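PDB 3SOZ: cytoplasmic Protein STM1381 from Salmonella enterica subsp. enterica serovar Typhimurium, which is of unknown function but belongs to a family of putative glutamine amidotransferases with a class I glutaminase-like fold. Local coordinates for residues A[5-10]-A[66-71]; A[97-102]-A[134-139]; A[148-153]-A[181-186]; A[200-205]-A[214-219]. All coordinates share one frame; numbering follows the deposited sequence.

Interaction 1. Residues A[5-10]-A[66-71]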
loop_
_atom_site.group_PDB
_atom_site.type_symbol
_atom_site.label_atom_id
_atom_site.label_comp_id
_atom_site.label_asym_id
_atom_site.label_seq_id
_atom_site.Cartn_x
_atom_site.Cartn_y
_atom_site.Cartn_z
ATOM N N LYS A 5 18.784 -9.895 -31.082
ATOM C CA LYS A 5 19.240 -10.244 -29.744
ATOM C C LYS A 5 18.570 -9.297 -28.729
ATOM O O LYS A 5 18.612 -8.056 -28.857
ATOM C CB LYS A 5 20.782 -10.186 -29.669
ATOM C CG LYS A 5 21.398 -10.821 -28.413
ATOM C CD LYS A 5 22.922 -10.770 -28.402
ATOM C CE LYS A 5 23.473 -11.655 -27.272
ATOM N NZ LYS A 5 24.955 -11.848 -27.343
ATOM N N ILE A 6 17.915 -9.900 -27.736
ATOM C CA ILE A 6 17.256 -9.135 -26.667
ATOM C C ILE A 6 17.666 -9.584 -25.276
ATOM O O ILE A 6 18.058 -10.760 -25.041
ATOM C CB ILE A 6 15.742 -9.236 -26.726
ATOM C CG1 ILE A 6 15.324 -10.690 -26.506
ATOM C CG2 ILE A 6 15.226 -8.671 -28.043
ATOM C CD1 ILE A 6 14.115 -10.846 -25.665
ATOM N N LEU A 7 17.562 -8.632 -24.356
ATOM C CA LEU A 7 17.676 -8.916 -22.921
ATOM C C LEU A 7 16.292 -9.198 -22.308
ATOM O O LEU A 7 15.412 -8.303 -22.276
ATOM C CB LEU A 7 18.327 -7.733 -22.194
ATOM C CG LEU A 7 18.708 -8.055 -20.753
ATOM C CD1 LEU A 7 19.750 -9.147 -20.678
ATOM C CD2 LEU A 7 19.157 -6.790 -20.014
ATOM N N PHE A 8 16.099 -10.416 -21.828
ATOM C CA PHE A 8 14.836 -10.706 -21.146
ATOM C C PHE A 8 14.849 -10.832 -19.630
ATOM O O PHE A 8 15.254 -11.858 -19.070
ATOM C CB PHE A 8 14.154 -11.916 -21.725
ATOM C CG PHE A 8 12.732 -12.024 -21.323
ATOM C CD1 PHE A 8 12.389 -12.550 -20.092
ATOM C CD2 PHE A 8 11.737 -11.611 -22.178
ATOM C CE1 PHE A 8 11.103 -12.671 -19.737
ATOM C CE2 PHE A 8 10.430 -11.728 -21.823
ATOM C CZ PHE A 8 10.114 -12.246 -20.608
ATOM N N ILE A 9 14.330 -9.791 -18.994
ATOM C CA ILE A 9 14.319 -9.705 -17.556
ATOM C C ILE A 9 12.977 -10.161 -16.944
ATOM O O ILE A 9 11.947 -9.461 -17.057
ATOM C CB ILE A 9 14.646 -8.248 -17.120
ATOM C CG1 ILE A 9 15.918 -7.735 -17.829
ATOM C CG2 ILE A 9 14.755 -8.131 -15.628
ATOM C CD1 ILE A 9 16.272 -6.330 -17.453
ATOM N N GLY A 10 13.011 -11.331 -16.284
ATOM C CA GLY A 10 11.954 -11.740 -15.348
ATOM C C GLY A 10 12.346 -12.827 -14.359
ATOM O O GLY A 10 13.508 -13.168 -14.231
ATOM N N GLU A 66 27.835 0.809 -22.276
ATOM C CA GLU A 66 28.388 -0.103 -23.269
ATOM C C GLU A 66 27.767 -1.519 -23.139
ATOM O O GLU A 66 27.517 -2.178 -24.150
ATOM C CB GLU A 66 29.940 -0.095 -23.185
ATOM C CG GLU A 66 30.712 -1.081 -24.126
ATOM C CD GLU A 66 32.252 -1.137 -23.846
ATOM O OE1 GLU A 66 32.796 -2.255 -23.622
ATOM O OE2 GLU A 66 32.924 -0.069 -23.846
ATOM N N ALA A 67 27.484 -1.944 -21.903
ATOM C CA ALA A 67 27.060 -3.331 -21.600
ATOM C C ALA A 67 25.710 -3.742 -22.211
ATOM O O ALA A 67 25.564 -4.865 -22.720
ATOM C CB ALA A 67 27.061 -3.574 -20.099
ATOM N N LEU A 68 24.748 -2.818 -22.168
ATOM C CA LEU A 68 23.383 -3.024 -22.686
ATOM C C LEU A 68 23.251 -2.734 -24.186
ATOM O O LEU A 68 22.288 -3.192 -24.834
ATOM C CB LEU A 68 22.378 -2.129 -21.930
ATOM C CG LEU A 68 22.387 -2.083 -20.396
ATOM C CD1 LEU A 68 21.538 -0.936 -19.844
ATOM C CD2 LEU A 68 21.928 -3.409 -19.839
ATOM N N ALA A 69 24.205 -1.954 -24.718
ATOM C CA ALA A 69 24.217 -1.505 -26.116
ATOM C C ALA A 69 24.182 -2.648 -27.140
ATOM O O ALA A 69 23.655 -2.492 -28.251
ATOM C CB ALA A 69 25.426 -0.611 -26.355
ATOM N N CYS A 70 24.730 -3.795 -26.769
ATOM C CA CYS A 70 24.719 -4.916 -27.671
ATOM C C CYS A 70 23.359 -5.588 -27.707
ATOM O O CYS A 70 23.247 -6.671 -28.284
ATOM C CB CYS A 70 25.774 -5.943 -27.266
ATOM S SG CYS A 70 25.403 -6.706 -25.667
ATOM N N TYR A 71 22.337 -4.984 -27.080
ATOM C CA TYR A 71 20.955 -5.550 -27.094
ATOM C C TYR A 71 20.024 -4.726 -27.950
ATOM O O TYR A 71 19.971 -3.511 -27.795
ATOM C CB TYR A 71 20.345 -5.696 -25.678
ATOM C CG TYR A 71 20.969 -6.790 -24.873
ATOM C CD1 TYR A 71 20.873 -8.123 -25.281
ATOM C CD2 TYR A 71 21.676 -6.512 -23.715
ATOM C CE1 TYR A 71 21.471 -9.150 -24.553
ATOM C CE2 TYR A 71 22.291 -7.533 -22.985
ATOM C CZ TYR A 71 22.170 -8.833 -23.413
ATOM O OH TYR A 71 22.753 -9.827 -22.696
#
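Leu7, midway along strand 5-10, lies against the ring of Tyr71 and illustrates how one aliphatic side chain can cover an aromatic face from its first carbon onward. CB sits almost exactly over the middle of the ring, 3.8 Å from the Tyr71 centroid and only 8° off the ring normal, a well-centred CH-pi contact. CG turns anti to the backbone N (chi1 -169°), which carries the branch along the ring toward its phenol end. From there the two methyls part company. Leu7 CD1 packs 3.7 Å from Tyr71 CZ, while Leu7 CD2 reaches the other way to Leu68 CD2 at 4.4 Å, a looser touch on the last turn of helix 65-69.

The ring is held from behind as well: Cys70 SG stands over its opposite face, displaced toward the rim, so that the aromatic plane is sandwiched between the strand and its own chain neighbour. The ring atom CD1 comes close to the strand backbone, Tyr71 CD1 lying 3.5 Å from Leu7 N. Beside it the extended chain of Lys5 passes obliquely, its CG 4.2 Å from Tyr71 CD1 and its CD near the carbonyl of Cys70. No hydrogen bond joins the two segments, although Tyr71 O accepts one from Tyr107 OH.

Just beyond Tyr71 the chain enters strand 73-77, parallel to strand 5-10. The contact therefore belongs to a beta-alpha-beta crossover that leads from strand 48-53 through helix 65-69 to strand 73-77, passing over the strand 5-10 between them, as in the Rossmann-like core of class I glutaminases.

Interaction 2. Residues A[97-102]-A[134-139]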
loop_
_atom_site.group_PDB
_atom_site.type_symbol
_atom_site.label_atom_id
_atom_site.label_comp_id
_atom_site.label_asym_id
_atom_site.label_seq_id
_atom_site.Cartn_x
_atom_site.Cartn_y
_atom_site.Cartn_z
ATOM N N ILE A 97 26.087 2.190 -6.191
ATOM C CA ILE A 97 26.098 1.658 -7.546
ATOM C C ILE A 97 25.210 2.594 -8.354
ATOM O O ILE A 97 24.462 3.363 -7.759
ATOM C CB ILE A 97 25.590 0.166 -7.635
ATOM C CG1 ILE A 97 24.074 0.110 -7.804
ATOM C CG2 ILE A 97 26.023 -0.697 -6.441
ATOM C CD1 ILE A 97 23.651 -0.792 -8.950
ATOM N N PRO A 98 25.293 2.560 -9.700
ATOM C CA PRO A 98 24.424 3.490 -10.467
ATOM C C PRO A 98 22.958 3.027 -10.610
ATOM O O PRO A 98 22.681 1.798 -10.678
ATOM C CB PRO A 98 25.109 3.563 -11.847
ATOM C CG PRO A 98 26.527 3.013 -11.610
ATOM C CD PRO A 98 26.313 1.937 -10.565
ATOM N N ASP A 99 22.037 4.003 -10.643
ATOM C CA ASP A 99 20.602 3.760 -10.862
ATOM C C ASP A 99 20.366 2.936 -12.120
ATOM O O ASP A 99 20.457 3.463 -13.213
ATOM C CB ASP A 99 19.868 5.106 -10.943
ATOM C CG ASP A 99 18.374 4.966 -11.276
ATOM O OD1 ASP A 99 17.954 3.902 -11.804
ATOM O OD2 ASP A 99 17.615 5.935 -11.011
ATOM N N ALA A 100 20.074 1.647 -11.955
ATOM C CA ALA A 100 19.791 0.672 -13.058
ATOM C C ALA A 100 18.702 1.090 -14.036
ATOM O O ALA A 100 18.648 0.606 -15.173
ATOM C CB ALA A 100 19.429 -0.677 -12.482
ATOM N N LEU A 101 17.819 1.970 -13.576
ATOM C CA LEU A 101 16.677 2.420 -14.350
ATOM C C LEU A 101 17.081 3.642 -15.172
ATOM O O LEU A 101 16.502 3.891 -16.244
ATOM C CB LEU A 101 15.503 2.735 -13.414
ATOM C CG LEU A 101 14.321 1.772 -13.157
ATOM C CD1 LEU A 101 14.529 0.297 -13.548
ATOM C CD2 LEU A 101 13.816 1.876 -11.723
ATOM N N GLN A 102 18.056 4.410 -14.667
ATOM C CA GLN A 102 18.686 5.441 -15.470
ATOM C C GLN A 102 19.360 4.704 -16.604
ATOM O O GLN A 102 19.212 5.092 -17.755
ATOM C CB GLN A 102 19.734 6.253 -14.695
ATOM C CG GLN A 102 19.352 7.687 -14.344
ATOM C CD GLN A 102 18.693 8.428 -15.483
ATOM O OE1 GLN A 102 17.987 9.404 -15.255
ATOM N NE2 GLN A 102 18.904 7.972 -16.704
ATOM N N ASN A 134 6.921 6.577 -9.527
ATOM C CA ASN A 134 7.898 7.405 -8.809
ATOM C C ASN A 134 9.328 6.999 -9.190
ATOM O O ASN A 134 10.193 6.690 -8.341
ATOM C CB ASN A 134 7.669 7.241 -7.304
ATOM C CG ASN A 134 6.192 7.241 -6.963
ATOM O OD1 ASN A 134 5.458 8.146 -7.378
ATOM N ND2 ASN A 134 5.733 6.220 -6.239
ATOM N N THR A 135 9.575 6.981 -10.485
ATOM C CA THR A 135 10.745 6.320 -11.004
ATOM C C THR A 135 11.118 7.062 -12.257
ATOM O O THR A 135 10.267 7.646 -12.927
ATOM C CB THR A 135 10.415 4.828 -11.253
ATOM O OG1 THR A 135 11.017 4.058 -10.234
ATOM C CG2 THR A 135 10.925 4.319 -12.542
ATOM N N VAL A 136 12.396 7.053 -12.574
ATOM C CA VAL A 136 12.837 7.568 -13.866
ATOM C C VAL A 136 12.073 6.951 -15.060
ATOM O O VAL A 136 11.612 7.698 -15.903
ATOM C CB VAL A 136 14.359 7.483 -14.027
ATOM C CG1 VAL A 136 14.734 7.782 -15.474
ATOM C CG2 VAL A 136 15.011 8.492 -13.057
ATOM N N LEU A 137 11.882 5.629 -15.110
ATOM C CA LEU A 137 11.126 5.009 -16.222
ATOM C C LEU A 137 9.773 5.615 -16.502
ATOM O O LEU A 137 9.253 5.424 -17.589
ATOM C CB LEU A 137 10.917 3.504 -16.045
ATOM C CG LEU A 137 11.960 2.486 -16.503
ATOM C CD1 LEU A 137 11.292 1.177 -16.971
ATOM C CD2 LEU A 137 12.850 3.023 -17.624
ATOM N N ALA A 138 9.174 6.317 -15.548
ATOM C CA ALA A 138 7.833 6.868 -15.775
ATOM C C ALA A 138 7.884 7.684 -17.063
ATOM O O ALA A 138 7.085 7.497 -17.991
ATOM C CB ALA A 138 7.385 7.731 -14.603
ATOM N N GLU A 139 8.883 8.556 -17.099
ATOM C CA GLU A 139 9.256 9.386 -18.245
ATOM C C GLU A 139 9.434 8.587 -19.560
ATOM O O GLU A 139 8.974 9.014 -20.587
ATOM C CB GLU A 139 10.564 10.071 -17.855
ATOM C CG GLU A 139 10.749 11.548 -18.177
ATOM C CD GLU A 139 12.252 11.858 -18.342
ATOM O OE1 GLU A 139 12.862 11.319 -19.300
ATOM O OE2 GLU A 139 12.824 12.605 -17.516
#
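Leu101 overlaps two side chains at once, its CD2 methyl resting on Thr135 and its branch point on Leu137. CD2 lies 3.8 Å from Thr135 OG1 and about equally near the methyl of that threonine, while Leu101 CG meets Leu137 CG at 4.2 Å; both pairs cross at roughly a right angle. Leu137 CD2 also approaches the Leu101 carbonyl.

At the next residue, Gln102 bends at chi2 (-44°) and thereby brings its amide back across Val136: OE1 stands 3.6 Å from Val136 CG1, with CG2 close by. No hydrogen bond crosses between the segments, so van der Waals contact carries the junction.

Leu101 stands in the first turn of its helix, whose start is capped. Asp99 is the N-cap, and its OD1 accepts from two backbone groups, Leu101 N at 2.6 Å and Gln102 N at 2.9 Å. The first arrives nearly end-on to the carboxylate oxygen, the second from well above the carboxylate plane.

Helix 100-109 thus begins beside the chain entering helix 137-140, with helix 81-85 completing the cluster through Phe84 and Leu85 on Leu101 and Ser81 on Thr135; Gln156 of the second subunit packs on Asp99.

Interaction 3. Residues A[148-153]-A[181-186]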
loop_
_atom_site.group_PDB
_atom_site.type_symbol
_atom_site.label_atom_id
_atom_site.label_comp_id
_atom_site.label_asym_id
_atom_site.label_seq_id
_atom_site.Cartn_x
_atom_site.Cartn_y
_atom_site.Cartn_z
ATOM N N VAL A 148 -2.867 4.572 -7.229
ATOM C CA VAL A 148 -3.383 3.486 -6.419
ATOM C C VAL A 148 -3.084 2.147 -7.115
ATOM O O VAL A 148 -2.588 2.120 -8.248
ATOM C CB VAL A 148 -4.910 3.598 -6.218
ATOM C CG1 VAL A 148 -5.295 4.941 -5.664
ATOM C CG2 VAL A 148 -5.688 3.284 -7.533
ATOM N N ASP A 149 -3.349 1.054 -6.405
ATOM C CA ASP A 149 -3.377 -0.275 -6.969
ATOM C C ASP A 149 -4.019 -0.351 -8.366
ATOM O O ASP A 149 -5.183 -0.185 -8.544
ATOM C CB ASP A 149 -4.058 -1.255 -5.992
ATOM C CG ASP A 149 -3.955 -2.696 -6.440
ATOM O OD1 ASP A 149 -4.013 -2.975 -7.648
ATOM O OD2 ASP A 149 -3.837 -3.574 -5.582
ATOM N N ASP A 150 -3.163 -0.606 -9.333
ATOM C CA ASP A 150 -3.396 -0.845 -10.744
ATOM C C ASP A 150 -4.313 -1.959 -11.202
ATOM O O ASP A 150 -4.678 -1.966 -12.378
ATOM C CB ASP A 150 -2.055 -1.358 -11.276
ATOM C CG ASP A 150 -1.430 -0.421 -12.191
ATOM O OD1 ASP A 150 -2.043 0.640 -12.467
ATOM O OD2 ASP A 150 -0.318 -0.733 -12.628
ATOM N N ARG A 151 -4.577 -2.976 -10.394
ATOM C CA ARG A 151 -5.087 -4.193 -11.066
ATOM C C ARG A 151 -6.524 -3.952 -11.455
ATOM O O ARG A 151 -7.216 -3.210 -10.771
ATOM C CB ARG A 151 -4.989 -5.505 -10.267
ATOM C CG ARG A 151 -3.665 -5.831 -9.527
ATOM C CD ARG A 151 -3.936 -5.636 -8.046
ATOM N NE ARG A 151 -4.678 -6.737 -7.465
ATOM C CZ ARG A 151 -5.397 -6.665 -6.353
ATOM N NH1 ARG A 151 -5.504 -5.530 -5.662
ATOM N NH2 ARG A 151 -6.005 -7.757 -5.913
ATOM N N VAL A 152 -6.939 -4.522 -12.588
ATOM C CA VAL A 152 -8.342 -4.687 -12.888
ATOM C C VAL A 152 -8.492 -6.187 -13.041
ATOM O O VAL A 152 -7.922 -6.780 -13.969
ATOM C CB VAL A 152 -8.743 -3.932 -14.167
ATOM C CG1 VAL A 152 -10.261 -3.896 -14.326
ATOM C CG2 VAL A 152 -8.219 -2.528 -14.120
ATOM N N GLU A 153 -9.194 -6.811 -12.087
ATOM C CA GLU A 153 -9.324 -8.268 -12.093
ATOM C C GLU A 153 -10.563 -8.573 -12.861
ATOM O O GLU A 153 -11.587 -7.909 -12.656
ATOM C CB GLU A 153 -9.426 -8.873 -10.696
ATOM C CG GLU A 153 -8.339 -8.454 -9.774
ATOM C CD GLU A 153 -7.017 -9.212 -9.962
ATOM O OE1 GLU A 153 -6.869 -10.008 -10.929
ATOM O OE2 GLU A 153 -6.112 -8.999 -9.099
ATOM N N GLY A 181 -7.113 -10.313 -16.343
ATOM C CA GLY A 181 -6.933 -9.029 -15.706
ATOM C C GLY A 181 -5.863 -8.234 -16.430
ATOM O O GLY A 181 -5.231 -8.742 -17.359
ATOM N N TYR A 182 -5.667 -6.978 -16.028
ATOM C CA TYR A 182 -4.641 -6.152 -16.621
ATOM C C TYR A 182 -4.364 -4.990 -15.678
ATOM O O TYR A 182 -5.129 -4.716 -14.748
ATOM C CB TYR A 182 -5.090 -5.600 -18.015
ATOM C CG TYR A 182 -6.344 -4.731 -17.946
ATOM C CD1 TYR A 182 -7.593 -5.305 -17.942
ATOM C CD2 TYR A 182 -6.271 -3.363 -17.832
ATOM C CE1 TYR A 182 -8.729 -4.566 -17.851
ATOM C CE2 TYR A 182 -7.432 -2.606 -17.720
ATOM C CZ TYR A 182 -8.658 -3.249 -17.721
ATOM O OH TYR A 182 -9.845 -2.558 -17.611
ATOM N N ASN A 183 -3.267 -4.300 -15.960
ATOM C CA ASN A 183 -2.957 -3.046 -15.326
ATOM C C ASN A 183 -3.672 -1.906 -16.049
ATOM O O ASN A 183 -3.618 -1.787 -17.262
ATOM C CB ASN A 183 -1.450 -2.832 -15.356
ATOM C CG ASN A 183 -0.695 -3.767 -14.426
ATOM O OD1 ASN A 183 -0.076 -4.749 -14.855
ATOM N ND2 ASN A 183 -0.721 -3.444 -13.135
ATOM N N LYS A 184 -4.337 -1.053 -15.288
ATOM C CA LYS A 184 -5.116 0.010 -15.846
ATOM C C LYS A 184 -4.149 1.133 -16.042
ATOM O O LYS A 184 -3.499 1.542 -15.078
ATOM C CB LYS A 184 -6.192 0.446 -14.874
ATOM C CG LYS A 184 -7.019 1.603 -15.364
ATOM C CD LYS A 184 -8.156 1.918 -14.412
ATOM C CE LYS A 184 -8.945 3.146 -14.913
ATOM N NZ LYS A 184 -10.254 3.244 -14.203
ATOM N N LEU A 185 -4.084 1.603 -17.300
ATOM C CA LEU A 185 -3.248 2.694 -17.761
ATOM C C LEU A 185 -4.034 3.713 -18.597
ATOM O O LEU A 185 -5.206 3.529 -18.959
ATOM C CB LEU A 185 -2.099 2.150 -18.603
ATOM C CG LEU A 185 -1.272 1.098 -17.868
ATOM C CD1 LEU A 185 -0.560 0.219 -18.817
ATOM C CD2 LEU A 185 -0.312 1.774 -16.975
ATOM N N ILE A 186 -3.361 4.818 -18.881
ATOM C CA ILE A 186 -3.914 5.919 -19.648
ATOM C C ILE A 186 -2.895 6.210 -20.751
ATOM O O ILE A 186 -1.703 6.351 -20.457
ATOM C CB ILE A 186 -4.041 7.167 -18.750
ATOM C CG1 ILE A 186 -5.125 6.956 -17.696
ATOM C CG2 ILE A 186 -4.264 8.447 -19.607
ATOM C CD1 ILE A 186 -5.107 7.995 -16.528
#
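Asp150 OD2 is gripped by three N-H groups: the backbone N of Thr124, that of Gly125, and Asn183 ND2, the last a weak, bent bond of 2.8 Å. The carboxylate and the Asn183 amide are turned 58° apart, and the amide is held at its other end too, Gly119 N donating to Asn183 OD1.

Asp150 also joins the two segments through its backbone, just outside the paired strands, Lys184 N donating to Asp150 O at 3.1 Å. Further along, Val152 and Tyr182 form an antiparallel hydrogen-bonded pair, Val152 N to Tyr182 O at 2.8 Å and Tyr182 N to Val152 O at 3.1 Å. Their side chains run side by side on one face of the sheet: Val152 CB lies over the ring, 3.6 Å from Tyr182 CZ, and Val152 CG2 reaches Lys184 CB. Tyr182 OH is bonded beyond this pair to Asp200 and Asn198.

Arg151 and Glu153 occupy the other face. The guanidinium bridges Asp149 through NH1 and Glu153 through NE, and its NH2 extends the network to Asn82 of the third subunit; Trp224 NE1 bonds to Glu153 OE1.

Strand 151-154 lies antiparallel to the long strand 175-187, which hydrogen-bonds through Asn183 to Ala217, while Phe123 and Trp224 from neighbouring loops cover the Asn183 side.

Interaction 4. Residues A[200-205]-A[214-219]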
loop_
_atom_site.group_PDB
_atom_site.type_symbol
_atom_site.label_atom_id
_atom_site.label_comp_id
_atom_site.label_asym_id
_atom_site.label_seq_id
_atom_site.Cartn_x
_atom_site.Cartn_y
_atom_site.Cartn_z
ATOM N N ASP A 200 -10.078 0.201 -21.830
ATOM C CA ASP A 200 -8.834 0.764 -21.323
ATOM C C ASP A 200 -7.721 0.299 -22.246
ATOM O O ASP A 200 -7.886 -0.715 -22.926
ATOM C CB ASP A 200 -8.529 0.223 -19.919
ATOM C CG ASP A 200 -9.333 0.889 -18.839
ATOM O OD1 ASP A 200 -9.571 2.109 -18.962
ATOM O OD2 ASP A 200 -9.720 0.184 -17.853
ATOM N N PRO A 201 -6.563 0.997 -22.247
ATOM C CA PRO A 201 -5.429 0.606 -23.115
ATOM C C PRO A 201 -4.925 -0.788 -22.869
ATOM O O PRO A 201 -4.842 -1.216 -21.732
ATOM C CB PRO A 201 -4.337 1.579 -22.712
ATOM C CG PRO A 201 -5.042 2.750 -22.183
ATOM C CD PRO A 201 -6.380 2.340 -21.676
ATOM N N LEU A 202 -4.544 -1.501 -23.902
ATOM C CA LEU A 202 -3.927 -2.770 -23.669
ATOM C C LEU A 202 -2.559 -2.846 -24.334
ATOM O O LEU A 202 -1.637 -3.454 -23.789
ATOM C CB LEU A 202 -4.841 -3.893 -24.121
ATOM C CG LEU A 202 -4.516 -5.394 -23.900
ATOM C CD1 LEU A 202 -4.193 -6.148 -25.191
ATOM C CD2 LEU A 202 -3.485 -5.712 -22.785
ATOM N N LEU A 203 -2.422 -2.228 -25.507
ATOM C CA LEU A 203 -1.171 -2.258 -26.264
ATOM C C LEU A 203 -0.902 -0.833 -26.619
ATOM O O LEU A 203 -1.663 -0.222 -27.348
ATOM C CB LEU A 203 -1.318 -3.050 -27.549
ATOM C CG LEU A 203 -0.213 -4.056 -27.838
ATOM C CD1 LEU A 203 -0.183 -4.388 -29.313
ATOM C CD2 LEU A 203 1.142 -3.549 -27.362
ATOM N N VAL A 204 0.139 -0.271 -26.035
ATOM C CA VAL A 204 0.453 1.110 -26.282
ATOM C C VAL A 204 1.858 1.196 -26.810
ATOM O O VAL A 204 2.806 0.592 -26.265
ATOM C CB VAL A 204 0.249 1.971 -25.039
ATOM C CG1 VAL A 204 0.600 3.407 -25.310
ATOM C CG2 VAL A 204 -1.168 1.877 -24.617
HETATM N N MSE A 205 1.957 1.938 -27.908
HETATM C CA MSE A 205 3.217 2.196 -28.565
HETATM C C MSE A 205 3.641 3.623 -28.371
HETATM O O MSE A 205 2.814 4.540 -28.268
HETATM C CB MSE A 205 3.074 1.932 -30.037
HETATM C CG MSE A 205 4.217 1.195 -30.550
HETATM SE SE MSE A 205 3.869 -0.622 -30.068
HETATM C CE MSE A 205 5.731 -1.237 -30.208
ATOM N N CYS A 214 7.219 -0.072 -25.731
ATOM C CA CYS A 214 5.936 -0.743 -25.770
ATOM C C CYS A 214 5.495 -1.244 -24.375
ATOM O O CYS A 214 6.290 -1.808 -23.611
ATOM C CB CYS A 214 6.006 -1.874 -26.792
ATOM S SG CYS A 214 4.524 -2.832 -26.974
ATOM N N CYS A 215 4.226 -0.991 -24.066
ATOM C CA CYS A 215 3.560 -1.470 -22.876
ATOM C C CYS A 215 2.435 -2.396 -23.254
ATOM O O CYS A 215 1.583 -2.060 -24.074
ATOM C CB CYS A 215 2.966 -0.315 -22.123
ATOM S SG CYS A 215 4.236 0.692 -21.444
ATOM N N PHE A 216 2.441 -3.569 -22.648
ATOM C CA PHE A 216 1.360 -4.504 -22.789
ATOM C C PHE A 216 0.745 -4.639 -21.396
ATOM O O PHE A 216 1.451 -4.965 -20.437
ATOM C CB PHE A 216 1.887 -5.845 -23.343
ATOM C CG PHE A 216 0.834 -6.886 -23.461
ATOM C CD1 PHE A 216 -0.065 -6.864 -24.522
ATOM C CD2 PHE A 216 0.680 -7.846 -22.469
ATOM C CE1 PHE A 216 -1.083 -7.814 -24.599
ATOM C CE2 PHE A 216 -0.328 -8.793 -22.549
ATOM C CZ PHE A 216 -1.207 -8.777 -23.607
ATOM N N ALA A 217 -0.554 -4.375 -21.281
ATOM C CA ALA A 217 -1.190 -4.132 -19.968
ATOM C C ALA A 217 -1.571 -5.377 -19.186
ATOM O O ALA A 217 -2.146 -5.261 -18.102
ATOM C CB ALA A 217 -2.399 -3.234 -20.096
ATOM N N SER A 218 -1.257 -6.549 -19.726
ATOM C CA SER A 218 -1.665 -7.798 -19.112
ATOM C C SER A 218 -0.427 -8.636 -18.975
ATOM O O SER A 218 0.673 -8.130 -19.117
ATOM C CB SER A 218 -2.716 -8.519 -19.947
ATOM O OG SER A 218 -3.310 -9.591 -19.237
ATOM N N ASP A 219 -0.599 -9.903 -18.673
ATOM C CA ASP A 219 0.513 -10.737 -18.309
ATOM C C ASP A 219 0.678 -11.707 -19.459
ATOM O O ASP A 219 -0.290 -12.166 -20.048
ATOM C CB ASP A 219 0.183 -11.499 -17.021
ATOM C CG ASP A 219 1.424 -12.035 -16.284
ATOM O OD1 ASP A 219 2.407 -12.511 -16.879
ATOM O OD2 ASP A 219 1.394 -12.020 -15.050
#
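Cys214 touches two residues of the partner strand. Its SG, anti to the backbone N (chi1 179°), meets Leu203 CD2 at 3.5 Å, and its CB meets the CE methyl of Met205, a selenomethionine bent at chi2, also at 3.5 Å. Cys215 supplies the backbone link: in an antiparallel hydrogen-bonded pair with Val204, Val204 N donates to Cys215 O at 3.0 Å and Cys215 N returns a bond to Val204 O at 3.1 Å, both nearly straight at 170°.

Phe216 follows on the same face as Cys214. One face of its ring receives Leu202 CD2, 4.0 Å from the centroid and displaced toward the rim, while Leu202 CD1 lies 3.6 Å from Phe216 CE1; Leu203 CG comes instead at the ring edge. At Ala217 the ladder gains a last rung, Ala217 N to Leu202 O at 2.9 Å, and the methyl packs against Pro201 O. Ser218 closes the walk with its CB near Leu202 CD2, its hydroxyl bonded to Gly181 O.

The hairpin of strands 200-208 and 211-216 has strand 192-197 beyond the first and strand 113-117, parallel, beyond the second. Helix 235-246 covers the Cys214 and Met205 face, where Trp239 meets Phe216 edge-to-face, whereas Pro142 packs on Val204 and Cys215.

Overall arrangement
The four contacts follow one another along the chain without interleaving, yet three of them, interactions 1, 3 and 4, reach the same mixed sheet. Interaction 1 belongs to its parallel part and interaction 3 to its antiparallel part, their centres about 28 Å apart on opposite sides of the chain's centre. Interaction 4 lies where the two parts meet. Interactions 3 and 4, with centres about 11 Å apart, touch directly, Asn183 N lying 2.6 Å from Ala217 O in a probable hydrogen bond. Interaction 2 joins the starts of two helices about 16 Å, centre to centre, from interaction 1. The shared sheet thus links interactions 1, 3 and 4 within what is probably one glutaminase-like fold, while interactions 2 and 3 also meet neighbouring subunits.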